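Local atomic coordinates of OsmC family peroxiredoxin (Aquifex aeolicus, PDB entry 2E8E), a protein that is of unproven function but, as a member of the OsmC family of peroxiredoxins, probably reduces peroxides through a pair of cysteine thiols. Residues A[51-54]-A[55-59]; A[97-100]-A[101-105]; A[111-114]-A[115-119]. One frame throughout, in Å; residues are numbered along the deposited sequence.

How the contacts relate
All three contacts are local, between residues three to five apart along a helix or at its end, but at different depths. Contact 1, at the end of helix 34-56, is a lysine-rich surface contact. Contact 2, in helix 95-109, is partly buried, with aliphatic side chains toward the sheet and a Glu-Lys pair outside. Contact 3, in helix 111-116, is buried and mostly apolar, its helical bonds weakening into a 3-10 turn. Contacts 1 and 2 touch, their centres about 10 Å apart, through Ile53 on Ala101 and the Lys57-Gln100 hydrogen bond. Contact 3, centred about 17 Å from contact 2 and 24 Å from contact 1, touches neither but, like contact 1, meets the second subunit.

Contact 1: A[51-54]-A[55-59]; sequences YHIL and KKKRQ
A Schellman motif ends helix 34-56 here, with Leu54 and Gln59 meeting across its last turn. Gln59 N gives its hydrogen to Leu54 O at 2.9 Å, a fairly straight bond (N-H...O 162°), and inside this loop Arg58 N bonds Lys55 O at 3.0 Å. Positive phi at Arg58 (61°), the C-prime residue, turns the chain back so that both bonds can close. The Leu54 and Gln59 side chains meet as well: Leu54 CD2 lies 4.0 Å from Gln59 CG. One turn earlier the helix keeps its regular pattern, Lys55 N to Tyr51 O, Lys56 N to His52 O and Lys57 N to Ile53 O, the last at 2.8 Å. On the flank facing helix 95-109, Ile53 and Lys57 run side by side in the same direction. Ile53 CG2 stands anti to the backbone N and rests against the lysine's aliphatic chain, 3.8 Å from Lys57 CE. The Lys57 chain is extended as far as CE and bends only at chi4 (-55°), and its NZ is hydrogen-bonded to Gln100 OE1 on helix 95-109. That helix also receives Ile53 on Ala101 and Leu104, while Leu54, the buried member, packs on Val61 and Ile64 of strand 60-72. Elsewhere on the helix Lys55 CD approaches the Tyr51 ring obliquely, 4.2 Å from CE2 of Tyr51, a residue that also packs on Ala14 of the second subunit.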
loop_
_atom_site.group_PDB
_atom_site.type_symbol
_atom_site.label_atom_id
_atom_site.label_comp_id
_atom_site.label_asym_id
_atom_site.label_seq_id
_atom_site.Cartn_x
_atom_site.Cartn_y
_atom_site.Cartn_z
ATOM N N TYR A 51 -3.207 5.053 17.581
ATOM C CA TYR A 51 -2.277 4.940 18.699
ATOM C C TYR A 51 -2.044 6.304 19.341
ATOM O O TYR A 51 -2.188 6.463 20.557
ATOM C CB TYR A 51 -0.937 4.375 18.228
ATOM C CG TYR A 51 0.078 4.230 19.339
ATOM C CD1 TYR A 51 0.143 3.068 20.106
ATOM C CD2 TYR A 51 0.961 5.270 19.637
ATOM C CE1 TYR A 51 1.070 2.943 21.147
ATOM C CE2 TYR A 51 1.887 5.157 20.672
ATOM C CZ TYR A 51 1.937 3.993 21.422
ATOM O OH TYR A 51 2.857 3.886 22.444
ATOM N N HIS A 52 -1.682 7.283 18.520
ATOM C CA HIS A 52 -1.417 8.633 19.007
ATOM C C HIS A 52 -2.617 9.295 19.669
ATOM O O HIS A 52 -2.471 9.966 20.688
ATOM C CB HIS A 52 -0.915 9.520 17.869
ATOM C CG HIS A 52 0.462 9.173 17.400
ATOM N ND1 HIS A 52 1.519 9.009 18.268
ATOM C CD2 HIS A 52 0.960 8.974 16.158
ATOM C CE1 HIS A 52 2.610 8.722 17.580
ATOM N NE2 HIS A 52 2.298 8.696 16.297
ATOM N N ILE A 53 -3.799 9.109 19.093
ATOM C CA ILE A 53 -5.007 9.708 19.651
ATOM C C ILE A 53 -5.379 9.058 20.981
ATOM O O ILE A 53 -5.686 9.755 21.950
ATOM C CB ILE A 53 -6.181 9.606 18.658
ATOM C CG1 ILE A 53 -5.884 10.481 17.433
ATOM C CG2 ILE A 53 -7.480 10.044 19.329
ATOM C CD1 ILE A 53 -6.855 10.296 16.278
ATOM N N LEU A 54 -5.342 7.729 21.034
ATOM C CA LEU A 54 -5.660 7.021 22.271
ATOM C C LEU A 54 -4.705 7.464 23.376
ATOM O O LEU A 54 -5.106 7.628 24.531
ATOM C CB LEU A 54 -5.549 5.508 22.073
ATOM C CG LEU A 54 -6.650 4.844 21.245
ATOM C CD1 LEU A 54 -6.429 3.340 21.209
ATOM C CD2 LEU A 54 -8.008 5.159 21.851
ATOM N N LYS A 55 -3.442 7.656 23.011
ATOM C CA LYS A 55 -2.425 8.090 23.959
ATOM C C LYS A 55 -2.764 9.497 24.443
ATOM O O LYS A 55 -2.711 9.787 25.641
ATOM C CB LYS A 55 -1.050 8.078 23.282
ATOM C CG LYS A 55 0.108 8.556 24.145
ATOM C CD LYS A 55 1.435 8.286 23.440
ATOM C CE LYS A 55 2.620 8.858 24.200
ATOM N NZ LYS A 55 2.631 10.348 24.178
ATOM N N LYS A 56 -3.121 10.367 23.503
ATOM C CA LYS A 56 -3.475 11.742 23.826
ATOM C C LYS A 56 -4.713 11.777 24.722
ATOM O O LYS A 56 -4.833 12.642 25.588
ATOM C CB LYS A 56 -3.739 12.531 22.541
ATOM C CG LYS A 56 -3.945 14.022 22.749
ATOM C CD LYS A 56 -4.161 14.738 21.422
ATOM C CE LYS A 56 -4.314 16.239 21.615
ATOM N NZ LYS A 56 -5.464 16.572 22.498
ATOM N N LYS A 57 -5.628 10.836 24.515
ATOM C CA LYS A 57 -6.848 10.783 25.311
ATOM C C LYS A 57 -6.673 10.029 26.627
ATOM O O LYS A 57 -7.646 9.607 27.255
ATOM C CB LYS A 57 -7.993 10.188 24.489
ATOM C CG LYS A 57 -8.448 11.116 23.367
ATOM C CD LYS A 57 -9.692 10.611 22.661
ATOM C CE LYS A 57 -10.115 11.575 21.567
ATOM N NZ LYS A 57 -10.302 12.961 22.089
ATOM N N ARG A 58 -5.417 9.859 27.024
ATOM C CA ARG A 58 -5.062 9.212 28.285
ATOM C C ARG A 58 -5.497 7.758 28.465
ATOM O O ARG A 58 -5.725 7.308 29.590
ATOM C CB ARG A 58 -5.607 10.056 29.440
ATOM C CG ARG A 58 -5.455 11.558 29.214
ATOM C CD ARG A 58 -4.006 11.928 28.934
ATOM N NE ARG A 58 -3.153 11.590 30.066
ATOM C CZ ARG A 58 -3.169 12.232 31.228
ATOM N NH1 ARG A 58 -3.990 13.258 31.409
ATOM N NH2 ARG A 58 -2.377 11.839 32.215
ATOM N N GLN A 59 -5.603 7.015 27.370
ATOM C CA GLN A 59 -6.002 5.622 27.471
ATOM C C GLN A 59 -4.779 4.751 27.736
ATOM O O GLN A 59 -3.676 5.055 27.283
ATOM C CB GLN A 59 -6.698 5.170 26.182
ATOM C CG GLN A 59 -7.927 5.994 25.799
ATOM C CD GLN A 59 -8.935 6.119 26.926
ATOM O OE1 GLN A 59 -9.106 7.195 27.503
ATOM N NE2 GLN A 59 -9.607 5.020 27.249
#

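Contact 2: A[97-100]-A[101-105]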
loop_
_atom_site.group_PDB
_atom_site.type_symbol
_atom_site.label_atom_id
_atom_site.label_comp_id
_atom_site.label_asym_id
_atom_site.label_seq_id
_atom_site.Cartn_x
_atom_site.Cartn_y
_atom_site.Cartn_z
ATOM N N ALA A 97 -13.412 6.630 23.588
ATOM C CA ALA A 97 -12.101 7.107 23.169
ATOM C C ALA A 97 -11.684 6.399 21.885
ATOM O O ALA A 97 -11.146 7.030 20.973
ATOM C CB ALA A 97 -11.067 6.860 24.268
ATOM N N LEU A 98 -11.933 5.095 21.812
ATOM C CA LEU A 98 -11.574 4.336 20.616
ATOM C C LEU A 98 -12.400 4.830 19.436
ATOM O O LEU A 98 -11.880 5.001 18.336
ATOM C CB LEU A 98 -11.804 2.835 20.821
ATOM C CG LEU A 98 -11.482 1.981 19.585
ATOM C CD1 LEU A 98 -10.022 2.183 19.185
ATOM C CD2 LEU A 98 -11.754 0.512 19.874
ATOM N N GLU A 99 -13.690 5.066 19.665
ATOM C CA GLU A 99 -14.550 5.555 18.594
ATOM C C GLU A 99 -14.038 6.889 18.047
ATOM O O GLU A 99 -13.985 7.088 16.830
ATOM C CB GLU A 99 -15.992 5.715 19.088
ATOM C CG GLU A 99 -16.892 6.475 18.114
ATOM C CD GLU A 99 -18.360 6.430 18.501
ATOM O OE1 GLU A 99 -18.660 6.374 19.712
ATOM O OE2 GLU A 99 -19.215 6.465 17.591
ATOM N N GLN A 100 -13.657 7.800 18.940
ATOM C CA GLN A 100 -13.146 9.102 18.514
ATOM C C GLN A 100 -11.846 8.960 17.725
ATOM O O GLN A 100 -11.632 9.661 16.736
ATOM C CB GLN A 100 -12.892 10.006 19.719
ATOM C CG GLN A 100 -14.142 10.494 20.424
ATOM C CD GLN A 100 -13.818 11.439 21.564
ATOM O OE1 GLN A 100 -13.207 12.488 21.359
ATOM N NE2 GLN A 100 -14.222 11.070 22.774
ATOM N N ALA A 101 -10.981 8.057 18.173
ATOM C CA ALA A 101 -9.704 7.833 17.503
ATOM C C ALA A 101 -9.928 7.258 16.108
ATOM O O ALA A 101 -9.280 7.669 15.147
ATOM C CB ALA A 101 -8.840 6.885 18.328
ATOM N N VAL A 102 -10.850 6.304 16.002
ATOM C CA VAL A 102 -11.149 5.682 14.718
ATOM C C VAL A 102 -11.794 6.664 13.743
ATOM O O VAL A 102 -11.454 6.686 12.556
ATOM C CB VAL A 102 -12.068 4.455 14.903
ATOM C CG1 VAL A 102 -12.546 3.945 13.553
ATOM C CG2 VAL A 102 -11.308 3.352 15.634
ATOM N N LYS A 103 -12.715 7.488 14.235
ATOM C CA LYS A 103 -13.365 8.458 13.361
ATOM C C LYS A 103 -12.413 9.555 12.899
ATOM O O LYS A 103 -12.414 9.928 11.724
ATOM C CB LYS A 103 -14.587 9.069 14.051
ATOM C CG LYS A 103 -15.709 8.064 14.244
ATOM C CD LYS A 103 -16.967 8.723 14.773
ATOM C CE LYS A 103 -18.073 7.699 14.952
ATOM N NZ LYS A 103 -18.312 6.930 13.700
ATOM N N LEU A 104 -11.593 10.069 13.810
ATOM C CA LEU A 104 -10.642 11.109 13.441
ATOM C C LEU A 104 -9.653 10.576 12.412
ATOM O O LEU A 104 -9.277 11.280 11.478
ATOM C CB LEU A 104 -9.881 11.610 14.666
ATOM C CG LEU A 104 -10.658 12.588 15.550
ATOM C CD1 LEU A 104 -9.845 12.904 16.798
ATOM C CD2 LEU A 104 -10.952 13.858 14.759
ATOM N N SER A 105 -9.235 9.328 12.585
ATOM C CA SER A 105 -8.295 8.727 11.652
ATOM C C SER A 105 -8.920 8.533 10.274
ATOM O O SER A 105 -8.416 9.049 9.274
ATOM C CB SER A 105 -7.805 7.378 12.184
ATOM O OG SER A 105 -6.938 6.756 11.245
#
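Leu98 and Val102 pack one turn apart on the buried flank of helix 95-109, with Leu98 CD1 4.0 Å from Val102 CG2. This methyl of Val102, anti to its own carbonyl carbon, leans back over the preceding turn and comes within 3.2 Å of Leu98 O, the same oxygen that accepts the hydrogen bond from Val102 N at 2.9 Å. Both side chains face the mixed sheet, Leu98 reaching Ala89 and Trp126 and Val102 reaching Tyr87 and Ile124. Ala101, on the flank toward helix 34-56, offers only a methyl, which lets Val50 and Leu54 come close.

The flank toward solvent is looser, though Glu99 and Lys103 both touch Trp126 of strand 121-130. The two lie alongside each other, pointing the same way, and touch chiefly through carbon: Glu99 CG is 3.6 Å from Lys103 CE. The glutamate chain runs out extended beyond CG, and its carboxylate meets the lysine at the methylene before the ammonium, OE2 standing 3.1 Å from Lys103 CE. With an alanine at Glu99, Lys103 would probably lose both the aliphatic support along its CD and CE and the nearby negative charge, leaving its chain freer to turn. The charges themselves are further apart, at 4.0 Å between Glu99 OE2 and Lys103 NZ, beyond a salt bridge. At that separation, with the lysine exposed, the attraction between Glu99 and Lys103 is probably modest, and the pair is held largely by contact between their carbon chains.

Contact 3: A[111-114]-A[115-119]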
loop_
_atom_site.group_PDB
_atom_site.type_symbol
_atom_site.label_atom_id
_atom_site.label_comp_id
_atom_site.label_asym_id
_atom_site.label_seq_id
_atom_site.Cartn_x
_atom_site.Cartn_y
_atom_site.Cartn_z
ATOM N N SER A 111 -3.930 9.292 5.592
ATOM C CA SER A 111 -3.621 9.638 4.209
ATOM C C SER A 111 -3.868 8.507 3.214
ATOM O O SER A 111 -4.465 8.726 2.159
ATOM C CB SER A 111 -2.163 10.102 4.095
ATOM O OG SER A 111 -1.940 11.280 4.853
ATOM N N VAL A 112 -3.407 7.303 3.542
ATOM C CA VAL A 112 -3.585 6.164 2.645
ATOM C C VAL A 112 -5.066 5.873 2.407
ATOM O O VAL A 112 -5.509 5.738 1.267
ATOM C CB VAL A 112 -2.902 4.887 3.210
ATOM C CG1 VAL A 112 -3.150 3.704 2.275
ATOM C CG2 VAL A 112 -1.399 5.125 3.384
ATOM N N LEU A 113 -5.842 5.801 3.484
ATOM C CA LEU A 113 -7.265 5.515 3.364
ATOM C C LEU A 113 -8.011 6.575 2.560
ATOM O O LEU A 113 -8.920 6.254 1.795
ATOM C CB LEU A 113 -7.901 5.386 4.753
ATOM C CG LEU A 113 -9.368 4.944 4.776
ATOM C CD1 LEU A 113 -9.508 3.576 4.116
ATOM C CD2 LEU A 113 -9.863 4.893 6.216
ATOM N N ALA A 114 -7.628 7.836 2.734
ATOM C CA ALA A 114 -8.275 8.935 2.027
ATOM C C ALA A 114 -8.131 8.795 0.514
ATOM O O ALA A 114 -9.010 9.208 -0.241
ATOM C CB ALA A 114 -7.681 10.265 2.471
ATOM N N MET A 115 -7.025 8.203 0.081
ATOM C CA MET A 115 -6.774 8.037 -1.346
ATOM C C MET A 115 -7.588 6.948 -2.036
ATOM O O MET A 115 -7.857 7.044 -3.234
ATOM C CB MET A 115 -5.281 7.795 -1.593
ATOM C CG MET A 115 -4.422 9.033 -1.347
ATOM S SD MET A 115 -2.712 8.857 -1.897
ATOM C CE MET A 115 -2.912 9.029 -3.620
ATOM N N VAL A 116 -7.994 5.919 -1.301
ATOM C CA VAL A 116 -8.765 4.846 -1.926
ATOM C C VAL A 116 -10.247 4.896 -1.595
ATOM O O VAL A 116 -11.057 4.232 -2.241
ATOM C CB VAL A 116 -8.212 3.453 -1.538
ATOM C CG1 VAL A 116 -6.745 3.357 -1.924
ATOM C CG2 VAL A 116 -8.399 3.203 -0.052
ATOM N N LYS A 117 -10.597 5.697 -0.597
ATOM C CA LYS A 117 -11.980 5.836 -0.156
ATOM C C LYS A 117 -13.004 6.070 -1.280
ATOM O O LYS A 117 -14.072 5.456 -1.286
ATOM C CB LYS A 117 -12.064 6.959 0.885
ATOM C CG LYS A 117 -12.709 6.536 2.192
ATOM C CD LYS A 117 -12.322 7.459 3.349
ATOM C CE LYS A 117 -12.669 8.912 3.080
ATOM N NZ LYS A 117 -12.408 9.756 4.280
ATOM N N PRO A 118 -12.694 6.954 -2.246
ATOM C CA PRO A 118 -13.609 7.251 -3.360
ATOM C C PRO A 118 -13.798 6.138 -4.396
ATOM O O PRO A 118 -14.537 6.310 -5.375
ATOM C CB PRO A 118 -12.986 8.490 -4.000
ATOM C CG PRO A 118 -12.221 9.123 -2.869
ATOM C CD PRO A 118 -11.584 7.922 -2.227
ATOM N N SER A 119 -13.124 5.010 -4.198
ATOM C CA SER A 119 -13.236 3.912 -5.146
ATOM C C SER A 119 -13.736 2.616 -4.525
ATOM O O SER A 119 -13.826 1.609 -5.218
ATOM C CB SER A 119 -11.882 3.650 -5.817
ATOM O OG SER A 119 -11.475 4.746 -6.624
#
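Lys117 folds back against Leu113 where helix 111-116 gives way to a 3-10 turn. Its CB lies 3.3 Å from Leu113 O, and CG stays beside the same oxygen. CD, still near that carbonyl, comes 4.1 Å from Leu113 CG as the two side chains cross. A bend at chi3 (57°) then directs CE and NZ onward, and NZ ends in a hydrogen bond to Thr106 O, in the last turn of helix 95-109; Leu122 of strand 121-130 touches both Lys117 and Leu113.

Leu113 O accepts two backbone hydrogens. Lys117 N approaches nearly head-on to the carbonyl at 3.0 Å, whereas Val116 N, 3.2 Å away, sits above the carbonyl plane, 65° out of it. One residue earlier the bonding is weak: Met115 N makes weak bonds to both Ser111 O and Val112 O. On the other flanks Val112 packs on Cys45, which forms a disulfide with Cys110 in another structure of this protein but not here, and Val116 meets Val116 of the second subunit. Sharing one carbonyl between an i+3 and an i+4 donor marks the change from alpha to 3-10 winding, and the Lys117 ammonium, bonded to the Thr106 carbonyl, ties this turn to helix 95-109.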